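Local coordinates for N-terminal acetyltransferase-like protein (PDB 5NNP), which probably serves as the TPR-repeat auxiliary subunit of an N-terminal acetyltransferase A complex, holding the catalytic subunit that acetylates protein N-termini, at residues A[468-473]-A[478-483]. Residues are numbered along the deposited sequence; the frame is centred on the assembly and turned at random.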
ATOM      1  N   PHE A 468     -13.068 -19.054   8.532  1.00 42.99           N
ATOM      2  CA  PHE A 468     -12.554 -17.839   9.178  1.00 38.65           C
ATOM      3  C   PHE A 468     -13.282 -16.534   8.841  1.00 40.70           C
ATOM      4  O   PHE A 468     -12.990 -15.516   9.453  1.00 56.18           O
ATOM      5  CB  PHE A 468     -11.067 -17.676   8.871  1.00 32.76           C
ATOM      6  CG  PHE A 468     -10.187 -18.560   9.707  1.00 36.51           C
ATOM      7  CD1 PHE A 468     -10.052 -19.904   9.407  1.00 34.65           C
ATOM      8  CD2 PHE A 468      -9.507 -18.048  10.808  1.00 37.38           C
ATOM      9  CE1 PHE A 468      -9.243 -20.734  10.183  1.00 37.98           C
ATOM     10  CE2 PHE A 468      -8.707 -18.856  11.589  1.00 37.42           C
ATOM     11  CZ  PHE A 468      -8.576 -20.208  11.284  1.00 42.19           C
ATOM     12  N   THR A 469     -14.234 -16.563   7.907  1.00 45.02           N
ATOM     13  CA  THR A 469     -15.041 -15.382   7.564  1.00 43.34           C
ATOM     14  C   THR A 469     -16.209 -15.237   8.528  1.00 58.15           C
ATOM     15  O   THR A 469     -16.708 -16.239   9.027  1.00 69.09           O
ATOM     16  CB  THR A 469     -15.586 -15.454   6.122  1.00 41.26           C
ATOM     17  OG1 THR A 469     -16.434 -16.603   5.985  1.00 43.26           O
ATOM     18  CG2 THR A 469     -14.453 -15.511   5.112  1.00 33.99           C
ATOM     19  N   ARG A 470     -16.647 -14.005   8.786  1.00 69.62           N
ATOM     20  CA  ARG A 470     -17.702 -13.779   9.781  1.00 75.63           C
ATOM     21  C   ARG A 470     -18.954 -14.566   9.414  1.00 74.44           C
ATOM     22  O   ARG A 470     -19.369 -14.571   8.259  1.00 77.65           O
ATOM     23  CB  ARG A 470     -18.004 -12.282   9.940  1.00 80.33           C
ATOM     24  CG  ARG A 470     -16.861 -11.542  10.630  1.00 91.25           C
ATOM     25  CD  ARG A 470     -17.171 -10.078  10.977  1.00 99.74           C
ATOM     26  NE  ARG A 470     -17.147  -9.189   9.811  1.00103.73           N
ATOM     27  CZ  ARG A 470     -16.046  -8.782   9.175  1.00101.10           C
ATOM     28  NH1 ARG A 470     -14.844  -9.189   9.563  1.00 99.89           N
ATOM     29  NH2 ARG A 470     -16.152  -7.971   8.130  1.00100.83           N
ATOM     30  N   ALA A 471     -19.531 -15.233  10.411  1.00 59.84           N
ATOM     31  CA  ALA A 471     -20.477 -16.315  10.176  1.00 65.48           C
ATOM     32  C   ALA A 471     -21.765 -15.912   9.460  1.00 85.29           C
ATOM     33  O   ALA A 471     -22.097 -16.455   8.399  1.00 84.27           O
ATOM     34  CB  ALA A 471     -20.813 -16.982  11.492  1.00 60.69           C
ATOM     35  N   GLU A 472     -22.505 -14.976  10.038  1.00 92.22           N
ATOM     36  CA  GLU A 472     -23.831 -14.680   9.507  1.00 99.02           C
ATOM     37  C   GLU A 472     -23.807 -13.532   8.497  1.00 99.60           C
ATOM     38  O   GLU A 472     -24.815 -12.860   8.278  1.00101.37           O
ATOM     39  CB  GLU A 472     -24.815 -14.396  10.657  1.00105.30           C
ATOM     40  CG  GLU A 472     -25.518 -15.659  11.163  1.00111.05           C
ATOM     41  CD  GLU A 472     -26.335 -15.452  12.433  1.00115.68           C
ATOM     42  OE1 GLU A 472     -27.475 -14.937  12.346  1.00115.91           O
ATOM     43  OE2 GLU A 472     -25.844 -15.833  13.518  1.00118.81           O
ATOM     44  N   THR A 473     -22.645 -13.324   7.882  1.00 97.10           N
ATOM     45  CA  THR A 473     -22.522 -12.400   6.760  1.00 84.37           C
ATOM     46  C   THR A 473     -23.485 -12.830   5.674  1.00 74.89           C
ATOM     47  O   THR A 473     -23.636 -14.019   5.409  1.00 75.76           O
ATOM     48  CB  THR A 473     -21.086 -12.362   6.176  1.00 79.62           C
ATOM     49  OG1 THR A 473     -20.167 -11.887   7.167  1.00 80.85           O
ATOM     50  CG2 THR A 473     -21.029 -11.453   4.939  1.00 71.84           C
ATOM     51  N   LEU A 478     -17.807 -15.308   0.422  1.00 48.43           N
ATOM     52  CA  LEU A 478     -17.397 -14.468  -0.700  1.00 43.53           C
ATOM     53  C   LEU A 478     -17.719 -13.006  -0.435  1.00 46.98           C
ATOM     54  O   LEU A 478     -16.927 -12.122  -0.767  1.00 42.77           O
ATOM     55  CB  LEU A 478     -18.063 -14.919  -1.999  1.00 37.57           C
ATOM     56  CG  LEU A 478     -17.649 -14.127  -3.242  1.00 41.46           C
ATOM     57  CD1 LEU A 478     -16.138 -14.156  -3.425  1.00 34.19           C
ATOM     58  CD2 LEU A 478     -18.333 -14.650  -4.486  1.00 34.87           C
ATOM     59  N   ALA A 479     -18.878 -12.754   0.171  1.00 44.38           N
ATOM     60  CA  ALA A 479     -19.296 -11.383   0.455  1.00 39.77           C
ATOM     61  C   ALA A 479     -18.371 -10.763   1.491  1.00 47.96           C
ATOM     62  O   ALA A 479     -17.956  -9.597   1.369  1.00 48.59           O
ATOM     63  CB  ALA A 479     -20.737 -11.343   0.939  1.00 37.25           C
ATOM     64  N   ASP A 480     -18.054 -11.544   2.522  1.00 41.34           N
ATOM     65  CA  ASP A 480     -17.221 -11.029   3.582  1.00 38.52           C
ATOM     66  C   ASP A 480     -15.832 -10.745   3.012  1.00 40.71           C
ATOM     67  O   ASP A 480     -15.252  -9.687   3.264  1.00 41.32           O
ATOM     68  CB  ASP A 480     -17.158 -12.000   4.758  1.00 42.21           C
ATOM     69  CG  ASP A 480     -16.505 -11.382   5.977  1.00 58.65           C
ATOM     70  OD1 ASP A 480     -16.902 -10.244   6.333  1.00 62.33           O
ATOM     71  OD2 ASP A 480     -15.584 -12.009   6.556  1.00 58.02           O
ATOM     72  N   LEU A 481     -15.316 -11.670   2.207  1.00 35.52           N
ATOM     73  CA  LEU A 481     -13.985 -11.502   1.641  1.00 39.60           C
ATOM     74  C   LEU A 481     -13.927 -10.293   0.701  1.00 44.16           C
ATOM     75  O   LEU A 481     -12.926  -9.577   0.649  1.00 48.89           O
ATOM     76  CB  LEU A 481     -13.554 -12.778   0.917  1.00 32.64           C
ATOM     77  CG  LEU A 481     -13.222 -13.975   1.819  1.00 34.08           C
ATOM     78  CD1 LEU A 481     -13.074 -15.241   0.985  1.00 36.93           C
ATOM     79  CD2 LEU A 481     -11.959 -13.717   2.631  1.00 30.24           C
ATOM     80  N   THR A 482     -15.007 -10.065  -0.034  1.00 44.23           N
ATOM     81  CA  THR A 482     -15.114  -8.907  -0.910  1.00 37.51           C
ATOM     82  C   THR A 482     -15.106  -7.627  -0.098  1.00 36.69           C
ATOM     83  O   THR A 482     -14.335  -6.718  -0.364  1.00 37.45           O
ATOM     84  CB  THR A 482     -16.397  -8.958  -1.741  1.00 41.45           C
ATOM     85  OG1 THR A 482     -16.400 -10.138  -2.563  1.00 43.10           O
ATOM     86  CG2 THR A 482     -16.503  -7.729  -2.622  1.00 38.92           C
ATOM     87  N   ASP A 483     -15.999  -7.573   0.884  1.00 37.55           N
ATOM     88  CA  ASP A 483     -16.043  -6.514   1.890  1.00 40.68           C
ATOM     89  C   ASP A 483     -14.676  -6.160   2.482  1.00 34.48           C
ATOM     90  O   ASP A 483     -14.318  -4.993   2.594  1.00 30.06           O
ATOM     91  CB  ASP A 483     -16.976  -6.947   3.018  1.00 61.79           C
ATOM     92  CG  ASP A 483     -18.122  -6.001   3.229  1.00 75.59           C
ATOM     93  OD1 ASP A 483     -17.903  -4.958   3.888  1.00 75.80           O
ATOM     94  OD2 ASP A 483     -19.241  -6.321   2.760  1.00 83.05           O
TER
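Asp480 reaches from its helix into the loop and meets Thr469, Arg470 and Thr473. Its CG stands anti to the backbone N (chi1 -170°), which carries the carboxylate out to the loop. Arg470 serves both oxygens, one with its backbone and one with its side chain. Asp480 OD2 accepts a fairly straight hydrogen bond (158°) from Arg470 N at 3.2 Å, from above the carboxylate plane. Asp480 OD1 makes a salt bridge with Arg470 NH2 at 3.0 Å. This oxygen lies over one face of the guanidinium, and the two planes are almost perpendicular. The attraction is therefore one of charge, with no N-H aimed at OD1. NH2 instead hydrogen-bonds to a residue adjoining one of the segments. The positive group probably helps keep this buried carboxylate ionised. Within the type I turn from Arg470 to Thr473, Thr473 OG1 donates to Arg470 O at 3.0 Å, from above the carbonyl plane. Apolar contacts flank the carboxylate: Thr469 CG2 rests on Leu481 CG at 3.8 Å, and Thr473 CG2 on Ala479 CB at 4.0 Å. An interhelical loop of the TPR-like array is thus fastened to the helix that follows it, 476-483. Leu481 continues the packing to Arg442 of helix 442-454 and Phe489 of helix 487-499.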